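Local atomic coordinates of putative nucleolar GTP-binding protein 1 (Plasmodium falciparum, PDB entry 2QU8), a protein that binds guanine nucleotides as a putative nucleolar GTPase of the malaria parasite and probably acts in ribosome assembly. Residues H107-Q121 and K143-N156. Residues are numbered along the deposited sequence; the frame is centred on the assembly and turned at random.
Sequences HINGVILFIIDISEQ and KSIVIGFNKIDKCN. With GDP (guanosine-5'-diphosphate), chain B.
The guanine-recognition site of this GTPase, whose N150-K151-I152-D153 is the NKxD motif of the family, grows out of two neighbouring parallel strands, 110-117 and 145-150. The K151 side chain slants across the carboxylate of D117, its CG and CD passing OD1, and its NZ forms a salt bridge with D117 OD2 at 2.9 Å, arriving from well above the carboxylate plane. That ammonium also bonds to the backbone carbonyl of N39. D117 OD1 is gripped within its own turn: S119 OG reaches its syn lone pair at 2.6 Å and S119 N closes an Asx turn, which fixes the rotation of the acid. The base is read by D153, whose OD2 takes GDP N1 at 2.6 Å while OD1 takes GDP N2 at 2.9 Å. N150 ND2 is hydrogen-bonded to the backbone O of V40 and to T186 OG1.

Behind the pocket runs the central sheet of a P-loop GTPase fold, in which a right-handed beta-alpha-beta crossover through helix 126-137 connects these two strands. Backbone bonds alternate from I112 N to S144 O (3.0 Å) through N150 N to I116 O, and I118 N to N150 O adds one more just past the strand. On one face, I116 CD1 sits 3.8 Å from I147 CG2 and also meets the F149 ring. With CG2 of I118 beside the backbone N (CG1 at chi1 56°), that methyl reaches F149 CD2 at 3.6 Å, while I118 CD1 packs on C155 CB at 3.7 Å.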
loop_
_atom_site.group_PDB
_atom_site.type_symbol
_atom_site.label_atom_id
_atom_site.label_comp_id
_atom_site.label_asym_id
_atom_site.label_seq_id
_atom_site.Cartn_x
_atom_site.Cartn_y
_atom_site.Cartn_z
ATOM N N HIS A 107 -3.394 10.054 6.143
ATOM C CA HIS A 107 -2.817 11.401 6.087
ATOM C C HIS A 107 -1.305 11.451 6.322
ATOM O O HIS A 107 -0.729 12.532 6.400
ATOM C CB HIS A 107 -3.543 12.332 7.063
ATOM C CG HIS A 107 -4.888 12.775 6.579
ATOM N ND1 HIS A 107 -6.033 12.029 6.763
ATOM C CD2 HIS A 107 -5.267 13.882 5.900
ATOM C CE1 HIS A 107 -7.060 12.659 6.223
ATOM N NE2 HIS A 107 -6.622 13.786 5.692
ATOM N N ILE A 108 -0.670 10.283 6.429
ATOM C CA ILE A 108 0.790 10.179 6.596
ATOM C C ILE A 108 1.500 10.438 5.258
ATOM O O ILE A 108 0.872 10.382 4.202
ATOM C CB ILE A 108 1.195 8.768 7.136
ATOM C CG1 ILE A 108 0.409 8.401 8.405
ATOM C CG2 ILE A 108 2.703 8.649 7.372
ATOM C CD1 ILE A 108 0.956 8.933 9.708
ATOM N N ASN A 109 2.802 10.722 5.316
ATOM C CA ASN A 109 3.642 10.904 4.127
ATOM C C ASN A 109 3.926 9.545 3.476
ATOM O O ASN A 109 5.033 9.014 3.578
ATOM C CB ASN A 109 4.942 11.628 4.530
ATOM C CG ASN A 109 5.919 11.827 3.368
ATOM O OD1 ASN A 109 5.563 11.702 2.201
ATOM N ND2 ASN A 109 7.164 12.143 3.700
ATOM N N GLY A 110 2.922 8.979 2.809
ATOM C CA GLY A 110 3.028 7.602 2.323
ATOM C C GLY A 110 2.515 7.248 0.937
ATOM O O GLY A 110 1.745 7.997 0.320
ATOM N N VAL A 111 2.970 6.093 0.457
ATOM C CA VAL A 111 2.460 5.456 -0.747
ATOM C C VAL A 111 1.787 4.154 -0.290
ATOM O O VAL A 111 2.263 3.513 0.643
ATOM C CB VAL A 111 3.610 5.168 -1.758
ATOM C CG1 VAL A 111 4.700 4.298 -1.134
ATOM C CG2 VAL A 111 3.091 4.522 -3.024
ATOM N N ILE A 112 0.681 3.777 -0.922
ATOM C CA ILE A 112 -0.022 2.541 -0.544
ATOM C C ILE A 112 0.556 1.371 -1.310
ATOM O O ILE A 112 0.767 1.461 -2.520
ATOM C CB ILE A 112 -1.546 2.598 -0.856
ATOM C CG1 ILE A 112 -2.153 3.944 -0.448
ATOM C CG2 ILE A 112 -2.308 1.400 -0.212
ATOM C CD1 ILE A 112 -2.032 4.292 1.037
ATOM N N LEU A 113 0.842 0.281 -0.607
ATOM C CA LEU A 113 1.082 -0.984 -1.278
ATOM C C LEU A 113 -0.092 -1.902 -0.950
ATOM O O LEU A 113 -0.182 -2.424 0.162
ATOM C CB LEU A 113 2.420 -1.611 -0.862
ATOM C CG LEU A 113 2.786 -2.993 -1.433
ATOM C CD1 LEU A 113 2.661 -3.075 -2.960
ATOM C CD2 LEU A 113 4.190 -3.379 -1.004
ATOM N N PHE A 114 -0.993 -2.057 -1.918
ATOM C CA PHE A 114 -2.136 -2.958 -1.807
ATOM C C PHE A 114 -1.778 -4.282 -2.457
ATOM O O PHE A 114 -1.561 -4.363 -3.675
ATOM C CB PHE A 114 -3.421 -2.371 -2.433
ATOM C CG PHE A 114 -4.659 -3.198 -2.156
ATOM C CD1 PHE A 114 -5.468 -2.922 -1.055
ATOM C CD2 PHE A 114 -4.994 -4.274 -2.975
ATOM C CE1 PHE A 114 -6.603 -3.696 -0.786
ATOM C CE2 PHE A 114 -6.123 -5.056 -2.712
ATOM C CZ PHE A 114 -6.927 -4.762 -1.621
ATOM N N ILE A 115 -1.724 -5.322 -1.632
ATOM C CA ILE A 115 -1.298 -6.627 -2.084
ATOM C C ILE A 115 -2.491 -7.527 -2.387
ATOM O O ILE A 115 -3.397 -7.681 -1.559
ATOM C CB ILE A 115 -0.344 -7.307 -1.074
ATOM C CG1 ILE A 115 0.886 -6.411 -0.826
ATOM C CG2 ILE A 115 0.050 -8.709 -1.574
ATOM C CD1 ILE A 115 1.931 -6.979 0.129
ATOM N N ILE A 116 -2.472 -8.090 -3.595
ATOM C CA ILE A 116 -3.403 -9.114 -4.030
ATOM C C ILE A 116 -2.639 -10.431 -4.131
ATOM O O ILE A 116 -1.624 -10.526 -4.831
ATOM C CB ILE A 116 -4.048 -8.770 -5.413
ATOM C CG1 ILE A 116 -4.891 -7.487 -5.324
ATOM C CG2 ILE A 116 -4.892 -9.948 -5.949
ATOM C CD1 ILE A 116 -5.384 -6.950 -6.671
ATOM N N ASP A 117 -3.125 -11.429 -3.402
ATOM C CA ASP A 117 -2.667 -12.810 -3.527
ATOM C C ASP A 117 -3.344 -13.462 -4.748
ATOM O O ASP A 117 -4.495 -13.909 -4.674
ATOM C CB ASP A 117 -2.987 -13.561 -2.222
ATOM C CG ASP A 117 -2.701 -15.054 -2.298
ATOM O OD1 ASP A 117 -2.039 -15.514 -3.255
ATOM O OD2 ASP A 117 -3.144 -15.773 -1.382
ATOM N N ILE A 118 -2.629 -13.501 -5.878
ATOM C CA ILE A 118 -3.189 -14.050 -7.121
ATOM C C ILE A 118 -3.298 -15.570 -7.145
ATOM O O ILE A 118 -3.895 -16.125 -8.060
ATOM C CB ILE A 118 -2.435 -13.579 -8.401
ATOM C CG1 ILE A 118 -0.934 -13.899 -8.341
ATOM C CG2 ILE A 118 -2.730 -12.111 -8.692
ATOM C CD1 ILE A 118 -0.267 -13.934 -9.742
ATOM N N SER A 119 -2.717 -16.241 -6.153
ATOM C CA SER A 119 -2.922 -17.680 -5.981
ATOM C C SER A 119 -4.252 -18.006 -5.273
ATOM O O SER A 119 -4.706 -19.157 -5.299
ATOM C CB SER A 119 -1.748 -18.314 -5.228
ATOM O OG SER A 119 -1.804 -18.051 -3.832
ATOM N N GLU A 120 -4.847 -16.991 -4.640
ATOM C CA GLU A 120 -6.115 -17.088 -3.892
ATOM C C GLU A 120 -6.072 -17.981 -2.637
ATOM O O GLU A 120 -7.109 -18.231 -2.022
ATOM C CB GLU A 120 -7.290 -17.451 -4.814
ATOM C CG GLU A 120 -7.581 -16.392 -5.863
ATOM C CD GLU A 120 -8.526 -16.865 -6.958
ATOM O OE1 GLU A 120 -8.787 -18.080 -7.053
ATOM O OE2 GLU A 120 -9.000 -16.013 -7.734
ATOM N N GLN A 121 -4.876 -18.435 -2.257
ATOM C CA GLN A 121 -4.665 -19.235 -1.040
ATOM C C GLN A 121 -5.088 -18.498 0.239
ATOM O O GLN A 121 -5.377 -19.138 1.257
ATOM C CB GLN A 121 -3.203 -19.697 -0.932
ATOM C CG GLN A 121 -2.773 -20.733 -1.992
ATOM C CD GLN A 121 -1.414 -21.394 -1.691
ATOM O OE1 GLN A 121 -0.699 -21.007 -0.767
ATOM N NE2 GLN A 121 -1.064 -22.398 -2.480
ATOM N N LYS A 143 -3.360 9.532 -2.855
ATOM C CA LYS A 143 -1.946 9.173 -2.837
ATOM C C LYS A 143 -1.636 8.230 -3.988
ATOM O O LYS A 143 -2.541 7.705 -4.637
ATOM C CB LYS A 143 -1.601 8.458 -1.529
ATOM C CG LYS A 143 -1.789 9.275 -0.291
ATOM C CD LYS A 143 -1.518 8.437 0.938
ATOM C CE LYS A 143 -0.945 9.291 2.053
ATOM N NZ LYS A 143 -1.675 10.588 2.221
ATOM N N SER A 144 -0.349 8.016 -4.227
ATOM C CA SER A 144 0.105 6.961 -5.116
ATOM C C SER A 144 -0.166 5.577 -4.534
ATOM O O SER A 144 -0.216 5.401 -3.316
ATOM C CB SER A 144 1.590 7.121 -5.403
ATOM O OG SER A 144 1.774 7.931 -6.545
ATOM N N ILE A 145 -0.349 4.606 -5.425
ATOM C CA ILE A 145 -0.628 3.223 -5.049
ATOM C C ILE A 145 0.199 2.282 -5.902
ATOM O O ILE A 145 0.284 2.447 -7.122
ATOM C CB ILE A 145 -2.145 2.871 -5.221
ATOM C CG1 ILE A 145 -3.028 3.814 -4.390
ATOM C CG2 ILE A 145 -2.415 1.387 -4.868
ATOM C CD1 ILE A 145 -4.516 3.792 -4.742
ATOM N N VAL A 146 0.826 1.302 -5.266
ATOM C CA VAL A 146 1.360 0.164 -5.997
ATOM C C VAL A 146 0.420 -1.014 -5.740
ATOM O O VAL A 146 0.063 -1.285 -4.594
ATOM C CB VAL A 146 2.813 -0.181 -5.579
ATOM C CG1 VAL A 146 3.323 -1.400 -6.331
ATOM C CG2 VAL A 146 3.738 1.011 -5.817
ATOM N N ILE A 147 -0.005 -1.687 -6.808
ATOM C CA ILE A 147 -0.750 -2.934 -6.662
ATOM C C ILE A 147 0.262 -4.057 -6.726
ATOM O O ILE A 147 0.937 -4.238 -7.744
ATOM C CB ILE A 147 -1.833 -3.151 -7.766
ATOM C CG1 ILE A 147 -2.809 -1.968 -7.858
ATOM C CG2 ILE A 147 -2.578 -4.471 -7.540
ATOM C CD1 ILE A 147 -3.742 -1.792 -6.683
ATOM N N GLY A 148 0.390 -4.791 -5.624
ATOM C CA GLY A 148 1.313 -5.907 -5.567
ATOM C C GLY A 148 0.598 -7.208 -5.849
ATOM O O GLY A 148 -0.371 -7.547 -5.169
ATOM N N PHE A 149 1.053 -7.928 -6.866
ATOM C CA PHE A 149 0.557 -9.276 -7.124
ATOM C C PHE A 149 1.510 -10.272 -6.499
ATOM O O PHE A 149 2.616 -10.489 -6.989
ATOM C CB PHE A 149 0.355 -9.521 -8.619
ATOM C CG PHE A 149 -0.561 -8.532 -9.249
ATOM C CD1 PHE A 149 -0.062 -7.516 -10.048
ATOM C CD2 PHE A 149 -1.928 -8.574 -8.991
ATOM C CE1 PHE A 149 -0.920 -6.573 -10.614
ATOM C CE2 PHE A 149 -2.786 -7.640 -9.553
ATOM C CZ PHE A 149 -2.279 -6.638 -10.362
ATOM N N ASN A 150 1.072 -10.847 -5.385
ATOM C CA ASN A 150 1.904 -11.718 -4.579
ATOM C C ASN A 150 1.597 -13.195 -4.779
ATOM O O ASN A 150 0.555 -13.555 -5.324
ATOM C CB ASN A 150 1.767 -11.351 -3.096
ATOM C CG ASN A 150 2.908 -11.879 -2.254
ATOM O OD1 ASN A 150 3.965 -12.224 -2.777
ATOM N ND2 ASN A 150 2.706 -11.935 -0.941
ATOM N N LYS A 151 2.519 -14.026 -4.295
ATOM C CA LYS A 151 2.461 -15.495 -4.331
ATOM C C LYS A 151 2.565 -16.066 -5.747
ATOM O O LYS A 151 1.955 -17.090 -6.060
ATOM C CB LYS A 151 1.246 -16.053 -3.559
ATOM C CG LYS A 151 1.094 -15.490 -2.135
ATOM C CD LYS A 151 0.309 -16.435 -1.237
ATOM C CE LYS A 151 -0.003 -15.781 0.109
ATOM N NZ LYS A 151 -1.216 -16.398 0.741
ATOM N N ILE A 152 3.360 -15.402 -6.589
ATOM C CA ILE A 152 3.590 -15.843 -7.979
ATOM C C ILE A 152 4.274 -17.215 -8.064
ATOM O O ILE A 152 4.279 -17.841 -9.123
ATOM C CB ILE A 152 4.410 -14.809 -8.802
ATOM C CG1 ILE A 152 5.798 -14.614 -8.175
ATOM C CG2 ILE A 152 3.635 -13.497 -8.951
ATOM C CD1 ILE A 152 6.744 -13.771 -8.975
ATOM N N ASP A 153 4.849 -17.668 -6.948
ATOM C CA ASP A 153 5.384 -19.023 -6.845
ATOM C C ASP A 153 4.277 -20.074 -6.974
ATOM O O ASP A 153 4.557 -21.247 -7.203
ATOM C CB ASP A 153 6.148 -19.216 -5.527
ATOM C CG ASP A 153 5.274 -18.991 -4.299
ATOM O OD1 ASP A 153 5.074 -19.954 -3.533
ATOM O OD2 ASP A 153 4.785 -17.859 -4.103
ATOM N N LYS A 154 3.028 -19.642 -6.831
ATOM C CA LYS A 154 1.870 -20.524 -6.954
ATOM C C LYS A 154 0.940 -20.088 -8.085
ATOM O O LYS A 154 -0.231 -20.464 -8.099
ATOM C CB LYS A 154 1.083 -20.575 -5.637
ATOM C CG LYS A 154 1.844 -21.130 -4.442
ATOM C CD LYS A 154 1.925 -22.639 -4.464
ATOM C CE LYS A 154 2.768 -23.161 -3.313
ATOM N NZ LYS A 154 2.940 -24.634 -3.415
ATOM N N CYS A 155 1.462 -19.300 -9.027
ATOM C CA CYS A 155 0.665 -18.779 -10.149
ATOM C C CYS A 155 1.549 -18.304 -11.317
ATOM O O CYS A 155 2.689 -18.757 -11.467
ATOM C CB CYS A 155 -0.262 -17.651 -9.665
ATOM S SG CYS A 155 -1.788 -17.443 -10.628
ATOM N N ASN A 156 0.999 -17.421 -12.154
ATOM C CA ASN A 156 1.715 -16.789 -13.273
ATOM C C ASN A 156 0.994 -15.513 -13.697
ATOM O O ASN A 156 1.349 -14.416 -13.265
ATOM C CB ASN A 156 1.858 -17.756 -14.464
ATOM C CG ASN A 156 2.237 -17.050 -15.777
ATOM O OD1 ASN A 156 2.957 -16.044 -15.792
ATOM N ND2 ASN A 156 1.757 -17.601 -16.889
HETATM P PB GDP B . -0.795 -11.192 6.009
HETATM O O1B GDP B . -1.872 -11.728 6.938
HETATM O O2B GDP B . -1.443 -10.291 4.994
HETATM O O3B GDP B . 0.143 -10.396 6.861
HETATM O O3A GDP B . -0.057 -12.400 5.258
HETATM P PA GDP B . 1.171 -13.259 5.873
HETATM O O1A GDP B . 0.909 -13.577 7.334
HETATM O O2A GDP B . 2.469 -12.530 5.706
HETATM O "O5'" GDP B . 1.081 -14.569 4.962
HETATM C "C5'" GDP B . -0.032 -15.464 5.103
HETATM C "C4'" GDP B . 0.367 -16.875 4.692
HETATM O "O4'" GDP B . 0.873 -16.849 3.351
HETATM C "C3'" GDP B . 1.500 -17.420 5.551
HETATM O "O3'" GDP B . 1.310 -18.822 5.735
HETATM C "C2'" GDP B . 2.730 -17.169 4.708
HETATM O "O2'" GDP B . 3.807 -18.041 5.052
HETATM C "C1'" GDP B . 2.192 -17.397 3.307
HETATM N N9 GDP B . 2.910 -16.676 2.239
HETATM C C8 GDP B . 3.415 -15.428 2.328
HETATM N N7 GDP B . 3.986 -15.061 1.155
HETATM C C5 GDP B . 3.843 -16.089 0.295
HETATM C C6 GDP B . 4.212 -16.356 -1.115
HETATM O O6 GDP B . 4.822 -15.486 -1.779
HETATM N N1 GDP B . 3.886 -17.551 -1.642
HETATM C C2 GDP B . 3.230 -18.498 -0.939
HETATM N N2 GDP B . 2.930 -19.676 -1.545
HETATM N N3 GDP B . 2.854 -18.310 0.356
HETATM C C4 GDP B . 3.124 -17.148 1.012
HETATM O O HOH W 1 2.011 9.137 -2.328
HETATM O O HOH W 2 -0.072 -19.147 0.903
HETATM O O HOH W 3 -2.623 -18.243 2.951
#